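Local structure of D-lactate dehydrogenase (Fermentative) (Pseudomonas aeruginosa, 6ABJ) at residues G60-C65 with A332-G337; L130-R135 with M244-G249; D215-H220 with A237-G242. The protein catalyses, as a fermentative NAD-dependent D-lactate dehydrogenase of the D-isomer specific 2-hydroxyacid dehydrogenase family, the interconversion of pyruvate and D-lactate. One frame throughout, in Å; residues are numbered along the deposited sequence.

Contact 1. Residues G60-C65 with A332-G337; sequences GFEVVC and AAWQDG
With its CG anti to the backbone N (chi1 161°), Trp334 swings its indole out from the last turn of helix 317-335 and presents the six-membered ring to residues 60-65, where Glu62, with chi1 at -150° and so some 30° short of fully anti, reaches over along an extended chain. The two meet at the rim of the indole. Glu62 OE2 lies 3.6 Å from Trp334 CH2, close to the ring plane, while the carboxylate itself stands almost upright on that plane, the two being 86° apart. An oxygen at this edge faces the slightly positive ring C-H groups and not the electron-rich face, so the approach is probably mildly favourable. The aliphatic part of the chain adds to it, with Glu62 CG 4.2 Å from Trp334 CH2.

OE2 has a stronger partner in Arg86, with which it forms a salt bridge; that bond ties down the oxygen that borders the indole. Deeper in, Val63 CG2 comes obliquely to 4.3 Å from Trp334 CZ3, and this loose touch is the apolar part of the contact. Trp334 also packs on Leu87 of the adjoining strand and on Pro109, so the indole lies against this side of the sheet. Just beyond the tryptophan the helix stops in a Schellman motif: Gly337 takes positive phi, and its N bonds to Trp334 O at 2.9 Å.

Val63 opens strand 63-66, the central strand of a parallel five-stranded sheet with strand order 2-1-3-4-5. Such a flavodoxin-like sheet is the hallmark of the substrate-binding domain of D-2-hydroxyacid dehydrogenases, against which the C-terminal helix returns to pack after the coenzyme domain.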
loop_
_atom_site.group_PDB
_atom_site.type_symbol
_atom_site.label_atom_id
_atom_site.label_comp_id
_atom_site.label_asym_id
_atom_site.label_seq_id
_atom_site.Cartn_x
_atom_site.Cartn_y
_atom_site.Cartn_z
ATOM N N GLY B 60 -7.861 32.796 29.839
ATOM C CA GLY B 60 -8.386 34.060 29.375
ATOM C C GLY B 60 -9.367 33.921 28.232
ATOM O O GLY B 60 -9.870 34.923 27.750
ATOM N N PHE B 61 -9.603 32.696 27.752
ATOM C CA PHE B 61 -10.542 32.469 26.660
ATOM C C PHE B 61 -11.872 32.076 27.247
ATOM O O PHE B 61 -11.980 31.142 28.090
ATOM C CB PHE B 61 -10.056 31.346 25.698
ATOM C CG PHE B 61 -8.976 31.768 24.745
ATOM C CD1 PHE B 61 -9.321 32.267 23.497
ATOM C CD2 PHE B 61 -7.629 31.668 25.078
ATOM C CE1 PHE B 61 -8.358 32.650 22.573
ATOM C CE2 PHE B 61 -6.647 32.034 24.158
ATOM C CZ PHE B 61 -7.023 32.528 22.899
ATOM N N GLU B 62 -12.903 32.775 26.791
ATOM C CA GLU B 62 -14.225 32.591 27.336
ATOM C C GLU B 62 -14.869 31.309 26.888
ATOM O O GLU B 62 -15.688 30.703 27.619
ATOM C CB GLU B 62 -15.117 33.743 26.904
ATOM C CG GLU B 62 -16.151 33.992 27.955
ATOM C CD GLU B 62 -16.807 35.341 27.856
ATOM O OE1 GLU B 62 -16.254 36.255 27.187
ATOM O OE2 GLU B 62 -17.886 35.450 28.451
ATOM N N VAL B 63 -14.491 30.901 25.669
ATOM C CA VAL B 63 -15.078 29.706 25.091
ATOM C C VAL B 63 -13.980 28.822 24.554
ATOM O O VAL B 63 -13.013 29.320 23.951
ATOM C CB VAL B 63 -16.072 30.023 23.967
ATOM C CG1 VAL B 63 -16.653 28.718 23.386
ATOM C CG2 VAL B 63 -17.176 30.924 24.506
ATOM N N VAL B 64 -14.103 27.537 24.863
ATOM C CA VAL B 64 -13.176 26.535 24.309
ATOM C C VAL B 64 -13.992 25.558 23.507
ATOM O O VAL B 64 -15.076 25.124 23.936
ATOM C CB VAL B 64 -12.241 25.879 25.369
ATOM C CG1 VAL B 64 -11.460 26.940 26.124
ATOM C CG2 VAL B 64 -12.985 24.988 26.327
ATOM N N CYS B 65 -13.500 25.248 22.298
ATOM C CA CYS B 65 -14.221 24.357 21.408
ATOM C C CYS B 65 -13.433 23.041 21.287
ATOM O O CYS B 65 -12.276 23.066 20.891
ATOM C CB CYS B 65 -14.461 24.994 20.025
ATOM S SG CYS B 65 -15.306 23.814 18.909
ATOM N N ALA B 332 -23.630 31.588 20.403
ATOM C CA ALA B 332 -24.400 32.874 20.393
ATOM C C ALA B 332 -25.586 32.752 21.350
ATOM O O ALA B 332 -25.910 33.667 22.106
ATOM C CB ALA B 332 -24.856 33.201 18.970
ATOM N N ALA B 333 -26.206 31.584 21.323
ATOM C CA ALA B 333 -27.339 31.283 22.185
ATOM C C ALA B 333 -26.954 31.263 23.663
ATOM O O ALA B 333 -27.643 31.882 24.519
ATOM C CB ALA B 333 -28.034 30.013 21.751
ATOM N N TRP B 334 -25.856 30.603 24.006
ATOM C CA TRP B 334 -25.422 30.616 25.389
ATOM C C TRP B 334 -25.236 32.045 25.861
ATOM O O TRP B 334 -25.675 32.428 26.967
ATOM C CB TRP B 334 -24.108 29.836 25.558
ATOM C CG TRP B 334 -23.339 30.151 26.832
ATOM C CD1 TRP B 334 -23.558 29.633 28.107
ATOM C CD2 TRP B 334 -22.209 31.088 26.998
ATOM N NE1 TRP B 334 -22.671 30.159 29.012
ATOM C CE2 TRP B 334 -21.837 31.034 28.416
ATOM C CE3 TRP B 334 -21.496 31.924 26.148
ATOM C CZ2 TRP B 334 -20.800 31.793 28.932
ATOM C CZ3 TRP B 334 -20.451 32.683 26.685
ATOM C CH2 TRP B 334 -20.114 32.617 28.041
ATOM N N GLN B 335 -24.557 32.831 25.033
ATOM C CA GLN B 335 -24.295 34.268 25.243
ATOM C C GLN B 335 -25.553 35.044 25.612
ATOM O O GLN B 335 -25.512 35.907 26.482
ATOM C CB GLN B 335 -23.715 34.834 23.948
ATOM C CG GLN B 335 -22.917 36.100 24.048
ATOM C CD GLN B 335 -22.641 36.685 22.646
ATOM O OE1 GLN B 335 -22.049 36.044 21.742
ATOM N NE2 GLN B 335 -23.100 37.912 22.454
ATOM N N ASP B 336 -26.649 34.751 24.921
ATOM C CA ASP B 336 -27.924 35.400 25.142
ATOM C C ASP B 336 -28.748 34.765 26.202
ATOM O O ASP B 336 -29.856 35.194 26.426
ATOM C CB ASP B 336 -28.732 35.336 23.859
ATOM C CG ASP B 336 -28.083 36.112 22.734
ATOM O OD1 ASP B 336 -27.328 37.086 23.011
ATOM O OD2 ASP B 336 -28.319 35.731 21.561
ATOM N N GLY B 337 -28.247 33.737 26.872
ATOM C CA GLY B 337 -29.071 32.975 27.816
ATOM C C GLY B 337 -30.158 32.070 27.262
ATOM O O GLY B 337 -31.129 31.784 27.928
#

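Contact 2. Residues L130-R135 with M244-G249; sequences LTLNRR and MLINTG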
loop_
_atom_site.group_PDB
_atom_site.type_symbol
_atom_site.label_atom_id
_atom_site.label_comp_id
_atom_site.label_asym_id
_atom_site.label_seq_id
_atom_site.Cartn_x
_atom_site.Cartn_y
_atom_site.Cartn_z
ATOM N N LEU B 130 -20.253 -0.407 -1.259
ATOM C CA LEU B 130 -19.790 -0.616 -2.619
ATOM C C LEU B 130 -18.328 -0.931 -2.673
ATOM O O LEU B 130 -17.917 -1.775 -3.438
ATOM C CB LEU B 130 -20.092 0.606 -3.485
ATOM C CG LEU B 130 -21.563 0.584 -3.966
ATOM C CD1 LEU B 130 -21.938 1.955 -4.379
ATOM C CD2 LEU B 130 -21.772 -0.477 -5.057
ATOM N N THR B 131 -17.519 -0.297 -1.808
ATOM C CA THR B 131 -16.128 -0.610 -1.811
ATOM C C THR B 131 -15.897 -2.080 -1.386
ATOM O O THR B 131 -15.026 -2.760 -1.931
ATOM C CB THR B 131 -15.221 0.394 -1.020
ATOM O OG1 THR B 131 -13.850 0.046 -1.291
ATOM C CG2 THR B 131 -15.351 0.283 0.406
ATOM N N LEU B 132 -16.614 -2.523 -0.373
ATOM C CA LEU B 132 -16.473 -3.883 0.070
ATOM C C LEU B 132 -16.956 -4.883 -1.011
ATOM O O LEU B 132 -16.303 -5.881 -1.285
ATOM C CB LEU B 132 -17.277 -4.113 1.346
ATOM C CG LEU B 132 -16.683 -3.532 2.654
ATOM C CD1 LEU B 132 -17.743 -3.421 3.733
ATOM C CD2 LEU B 132 -15.535 -4.466 3.077
ATOM N N ASN B 133 -18.103 -4.565 -1.607
ATOM C CA ASN B 133 -18.748 -5.457 -2.560
ATOM C C ASN B 133 -17.802 -5.647 -3.776
ATOM O O ASN B 133 -17.468 -6.779 -4.163
ATOM C CB ASN B 133 -20.040 -4.806 -2.977
ATOM C CG ASN B 133 -20.835 -5.609 -3.981
ATOM O OD1 ASN B 133 -20.275 -6.382 -4.784
ATOM N ND2 ASN B 133 -22.130 -5.347 -4.022
ATOM N N ARG B 134 -17.350 -4.531 -4.334
ATOM C CA ARG B 134 -16.580 -4.548 -5.545
ATOM C C ARG B 134 -15.028 -4.576 -5.236
ATOM O O ARG B 134 -14.190 -4.508 -6.155
ATOM C CB ARG B 134 -16.953 -3.424 -6.496
ATOM C CG ARG B 134 -18.472 -3.281 -6.747
ATOM C CD ARG B 134 -19.085 -4.585 -7.244
ATOM N NE ARG B 134 -18.639 -4.823 -8.567
ATOM C CZ ARG B 134 -19.286 -4.503 -9.692
ATOM N NH1 ARG B 134 -20.521 -4.071 -9.696
ATOM N NH2 ARG B 134 -18.706 -4.729 -10.829
ATOM N N ARG B 135 -14.691 -4.653 -3.957
ATOM C CA ARG B 135 -13.298 -4.709 -3.548
ATOM C C ARG B 135 -12.481 -3.569 -4.117
ATOM O O ARG B 135 -11.335 -3.757 -4.524
ATOM C CB ARG B 135 -12.677 -6.039 -3.975
ATOM C CG ARG B 135 -13.096 -7.220 -3.121
ATOM C CD ARG B 135 -14.395 -7.816 -3.632
ATOM N NE ARG B 135 -14.486 -9.244 -3.353
ATOM C CZ ARG B 135 -15.622 -9.878 -3.083
ATOM N NH1 ARG B 135 -16.766 -9.208 -3.060
ATOM N NH2 ARG B 135 -15.616 -11.182 -2.840
ATOM N N MET B 244 -23.080 -9.175 4.670
ATOM C CA MET B 244 -22.314 -7.950 4.933
ATOM C C MET B 244 -22.934 -7.183 6.116
ATOM O O MET B 244 -24.137 -6.954 6.109
ATOM C CB MET B 244 -22.369 -7.081 3.687
ATOM C CG MET B 244 -21.728 -5.709 3.840
ATOM S SD MET B 244 -21.801 -4.751 2.312
ATOM C CE MET B 244 -20.639 -5.603 1.295
ATOM N N LEU B 245 -22.082 -6.693 7.012
ATOM C CA LEU B 245 -22.511 -5.796 8.110
ATOM C C LEU B 245 -21.826 -4.457 8.022
ATOM O O LEU B 245 -20.601 -4.384 7.886
ATOM C CB LEU B 245 -22.158 -6.483 9.429
ATOM C CG LEU B 245 -22.533 -5.685 10.678
ATOM C CD1 LEU B 245 -24.034 -5.508 10.889
ATOM C CD2 LEU B 245 -21.939 -6.390 11.903
ATOM N N ILE B 246 -22.607 -3.392 8.177
ATOM C CA ILE B 246 -22.122 -2.030 8.160
ATOM C C ILE B 246 -22.545 -1.376 9.517
ATOM O O ILE B 246 -23.714 -1.412 9.912
ATOM C CB ILE B 246 -22.771 -1.222 7.009
ATOM C CG1 ILE B 246 -22.528 -1.932 5.645
ATOM C CG2 ILE B 246 -22.262 0.202 6.934
ATOM C CD1 ILE B 246 -21.064 -2.092 5.247
ATOM N N ASN B 247 -21.575 -0.793 10.201
ATOM C CA ASN B 247 -21.861 0.003 11.387
ATOM C C ASN B 247 -21.294 1.389 11.225
ATOM O O ASN B 247 -20.077 1.641 11.397
ATOM C CB ASN B 247 -21.309 -0.625 12.652
ATOM C CG ASN B 247 -21.779 0.140 13.902
ATOM O OD1 ASN B 247 -22.695 0.969 13.808
ATOM N ND2 ASN B 247 -21.136 -0.099 15.006
ATOM N N THR B 248 -22.171 2.303 10.826
ATOM C CA THR B 248 -21.878 3.750 10.950
ATOM C C THR B 248 -22.586 4.406 12.160
ATOM O O THR B 248 -22.580 5.607 12.235
ATOM C CB THR B 248 -22.249 4.486 9.669
ATOM O OG1 THR B 248 -23.669 4.332 9.420
ATOM C CG2 THR B 248 -21.465 3.903 8.443
ATOM N N GLY B 249 -23.209 3.642 13.039
ATOM C CA GLY B 249 -24.049 4.195 14.150
ATOM C C GLY B 249 -23.229 4.598 15.388
ATOM O O GLY B 249 -22.812 5.699 15.495
#
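Arg135 NH1 holds the carbonyl O of Asn133, the residue whose backbone N and CB border the methyl of Met244, in a 2.8 Å hydrogen bond with an N-H...O angle of 150°. The donor sits tilted out of the carbonyl plane, and the same NH1 is also bonded to the hydroxyl of Tyr270, while NE goes to Gly152 O. The guanidinium is thereby fastened across the end of helix 118-134, where Arg135, with positive phi, closes a Schellman motif.

The contact itself is apolar. Met244 leaves its strand with a fully extended chain and bends only at the last torsion (chi3 -71°), which lays CE against the helix: 3.7 Å from Leu132 CB, 4.0 Å from Asn133 N and 4.4 Å from Asn133 CB. The methyl thus nestles beside the helix backbone. Leu132 and Ile246 pass each other pointing opposite ways, and their CD1 methyls meet at 3.9 Å. Ile129 and Ala125, earlier on the helix, continue the cover over Ile246. Strand and helix run nearly antiparallel, at 157°, and the axes of these short segments come within 10.4 Å, the usual spacing of a helix laid on a sheet.

Farther on, the chain leaves the strand through an Asx turn, Gly249 N bonding to Asn247 OD1 at 2.8 Å, and Thr248 within that turn belongs to the NADH site, which is empty in this chain. On the helix, Arg134 bonds to Ala120 O and Ala313 O of the second subunit.

All four touching residues are buried, and the amide of Asn133 finds a partner in Phe156 O. Helix and strand are probably held together by burial of apolar groups and van der Waals contact, while hydrogen bonds secure the helix end, the strand within its sheet and the turn beside the coenzyme site.

Contact 3. Residues D215-H220 with A237-G242; sequences DIVSLH and ATMKPG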
loop_
_atom_site.group_PDB
_atom_site.type_symbol
_atom_site.label_atom_id
_atom_site.label_comp_id
_atom_site.label_asym_id
_atom_site.label_seq_id
_atom_site.Cartn_x
_atom_site.Cartn_y
_atom_site.Cartn_z
ATOM N N ASP B 215 -29.102 -9.782 3.163
ATOM C CA ASP B 215 -27.805 -9.887 2.551
ATOM C C ASP B 215 -26.869 -8.808 3.083
ATOM O O ASP B 215 -25.632 -8.986 3.208
ATOM C CB ASP B 215 -27.972 -9.777 1.026
ATOM C CG ASP B 215 -28.842 -10.843 0.461
ATOM O OD1 ASP B 215 -28.555 -12.021 0.643
ATOM O OD2 ASP B 215 -29.873 -10.517 -0.122
ATOM N N ILE B 216 -27.429 -7.692 3.438
ATOM C CA ILE B 216 -26.644 -6.550 3.960
ATOM C C ILE B 216 -27.418 -6.010 5.172
ATOM O O ILE B 216 -28.606 -5.825 5.045
ATOM C CB ILE B 216 -26.500 -5.399 2.937
ATOM C CG1 ILE B 216 -25.725 -5.865 1.709
ATOM C CG2 ILE B 216 -25.787 -4.208 3.566
ATOM C CD1 ILE B 216 -25.792 -4.860 0.545
ATOM N N VAL B 217 -26.753 -5.814 6.304
ATOM C CA VAL B 217 -27.372 -5.267 7.530
ATOM C C VAL B 217 -26.686 -3.981 7.846
ATOM O O VAL B 217 -25.469 -3.938 7.838
ATOM C CB VAL B 217 -27.205 -6.241 8.670
ATOM C CG1 VAL B 217 -27.705 -5.633 9.965
ATOM C CG2 VAL B 217 -27.881 -7.559 8.394
ATOM N N SER B 218 -27.440 -2.873 8.105
ATOM C CA SER B 218 -26.784 -1.642 8.374
ATOM C C SER B 218 -27.384 -1.091 9.677
ATOM O O SER B 218 -28.578 -1.053 9.790
ATOM C CB SER B 218 -26.957 -0.631 7.250
ATOM O OG SER B 218 -26.156 0.503 7.458
ATOM N N LEU B 219 -26.511 -0.713 10.627
ATOM C CA LEU B 219 -26.953 -0.222 11.921
ATOM C C LEU B 219 -27.120 1.300 11.913
ATOM O O LEU B 219 -26.183 2.061 11.604
ATOM C CB LEU B 219 -25.973 -0.621 13.003
ATOM C CG LEU B 219 -25.627 -2.080 13.049
ATOM C CD1 LEU B 219 -24.513 -2.434 14.026
ATOM C CD2 LEU B 219 -26.855 -2.875 13.445
ATOM N N HIS B 220 -28.324 1.732 12.290
ATOM C CA HIS B 220 -28.595 3.140 12.473
ATOM C C HIS B 220 -29.463 3.454 13.704
ATOM O O HIS B 220 -30.095 4.495 13.740
ATOM C CB HIS B 220 -29.297 3.665 11.252
ATOM C CG HIS B 220 -28.534 3.421 9.995
ATOM N ND1 HIS B 220 -27.543 4.271 9.536
ATOM C CD2 HIS B 220 -28.604 2.398 9.118
ATOM C CE1 HIS B 220 -27.050 3.779 8.419
ATOM N NE2 HIS B 220 -27.694 2.656 8.140
ATOM N N ALA B 237 -24.445 -14.984 14.832
ATOM C CA ALA B 237 -24.799 -16.320 14.384
ATOM C C ALA B 237 -26.243 -16.414 13.811
ATOM O O ALA B 237 -26.555 -17.338 13.097
ATOM C CB ALA B 237 -24.600 -17.318 15.530
ATOM N N THR B 238 -27.103 -15.421 14.070
ATOM C CA THR B 238 -28.485 -15.338 13.480
ATOM C C THR B 238 -28.386 -14.920 11.966
ATOM O O THR B 238 -29.122 -15.410 11.072
ATOM C CB THR B 238 -29.313 -14.317 14.338
ATOM O OG1 THR B 238 -29.244 -14.693 15.741
ATOM C CG2 THR B 238 -30.766 -14.183 13.898
ATOM N N MET B 239 -27.383 -14.097 11.674
ATOM C CA MET B 239 -27.253 -13.551 10.297
ATOM C C MET B 239 -27.115 -14.621 9.220
ATOM O O MET B 239 -26.721 -15.704 9.479
ATOM C CB MET B 239 -26.110 -12.579 10.234
ATOM C CG MET B 239 -26.411 -11.355 11.038
ATOM S SD MET B 239 -25.204 -10.098 11.178
ATOM C CE MET B 239 -24.893 -9.792 9.425
ATOM N N LYS B 240 -27.424 -14.266 7.979
ATOM C CA LYS B 240 -27.228 -15.106 6.796
ATOM C C LYS B 240 -25.724 -15.312 6.513
ATOM O O LYS B 240 -24.948 -14.351 6.520
ATOM C CB LYS B 240 -27.872 -14.430 5.598
ATOM C CG LYS B 240 -27.812 -15.131 4.261
ATOM C CD LYS B 240 -28.775 -14.405 3.342
ATOM C CE LYS B 240 -29.130 -15.168 2.088
ATOM N NZ LYS B 240 -29.873 -14.209 1.214
ATOM N N PRO B 241 -25.308 -16.560 6.287
ATOM C CA PRO B 241 -23.895 -16.825 6.066
ATOM C C PRO B 241 -23.352 -16.058 4.908
ATOM O O PRO B 241 -23.970 -16.009 3.866
ATOM C CB PRO B 241 -23.859 -18.309 5.761
ATOM C CG PRO B 241 -25.020 -18.876 6.619
ATOM C CD PRO B 241 -26.079 -17.808 6.530
ATOM N N GLY B 242 -22.246 -15.375 5.119
ATOM C CA GLY B 242 -21.653 -14.551 4.034
ATOM C C GLY B 242 -22.205 -13.154 3.936
ATOM O O GLY B 242 -21.798 -12.375 3.052
#
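Met239 lays its terminal methyl against Val217, their ends meeting head-on with Met239 CE 3.9 Å from Val217 CG2. A bend at the last torsion of the methionine (chi3 55°) turns CE to meet the valine. Leu211 of helix 207-213 touches both residues and completes this apolar patch on one face of the sheet.

Next to it lies a short charged bond. Lys240 is extended throughout (chi1 -179°), carrying NZ across to Asp215, where it forms a salt bridge of 2.6 Å with OD1. The ammonium meets OD1 on the syn side, 25° out of the carboxylate plane, and is much farther from OD2, at 3.9 Å; the grip is essentially one-armed. The end of the lysine chain crosses the carboxylate at a slant, which leaves Lys240 CE 3.5 Å and CD 3.6 Å from Asp215 OD1. The other oxygen is taken by the backbone, since OD2 accepts from Arg162 N. With a cation on one arm and an amide on the other, the carboxylate is probably held in orientation and favoured in its charged form.

Asp215 stands just ahead of strand 216-219, and Met239 and Lys240 follow helix 233-238 directly, in the connection that leads into strand 243-247. The contact thus joins strand 216-219 and the residue before it to the helix-to-strand connection of a right-handed beta-alpha-beta crossover in the Rossmann domain, with strand 162-166 on one flank of strand 216-219 and strand 243-247 on the other.

From the N terminus, residues 60-65 open the longest loop, closed only when residues 332-337 return at the end of the last helix; contact 1 thereby ties the C-terminal helix to the substrate-domain sheet. Inside this loop, residues 130-135 begin a second one, closed by 244-249 in contact 2, and inside that, contact 3 closes a short loop between 215-220 and 237-242. The three are nested, and none cross. Contacts 2 and 3 share the coenzyme-domain sheet on neighbouring strands, probably joined by Met244 O to Val217 N and Ile246 N to Val217 O, whereas contact 1 lies about 40 Å from contact 2, centre to centre.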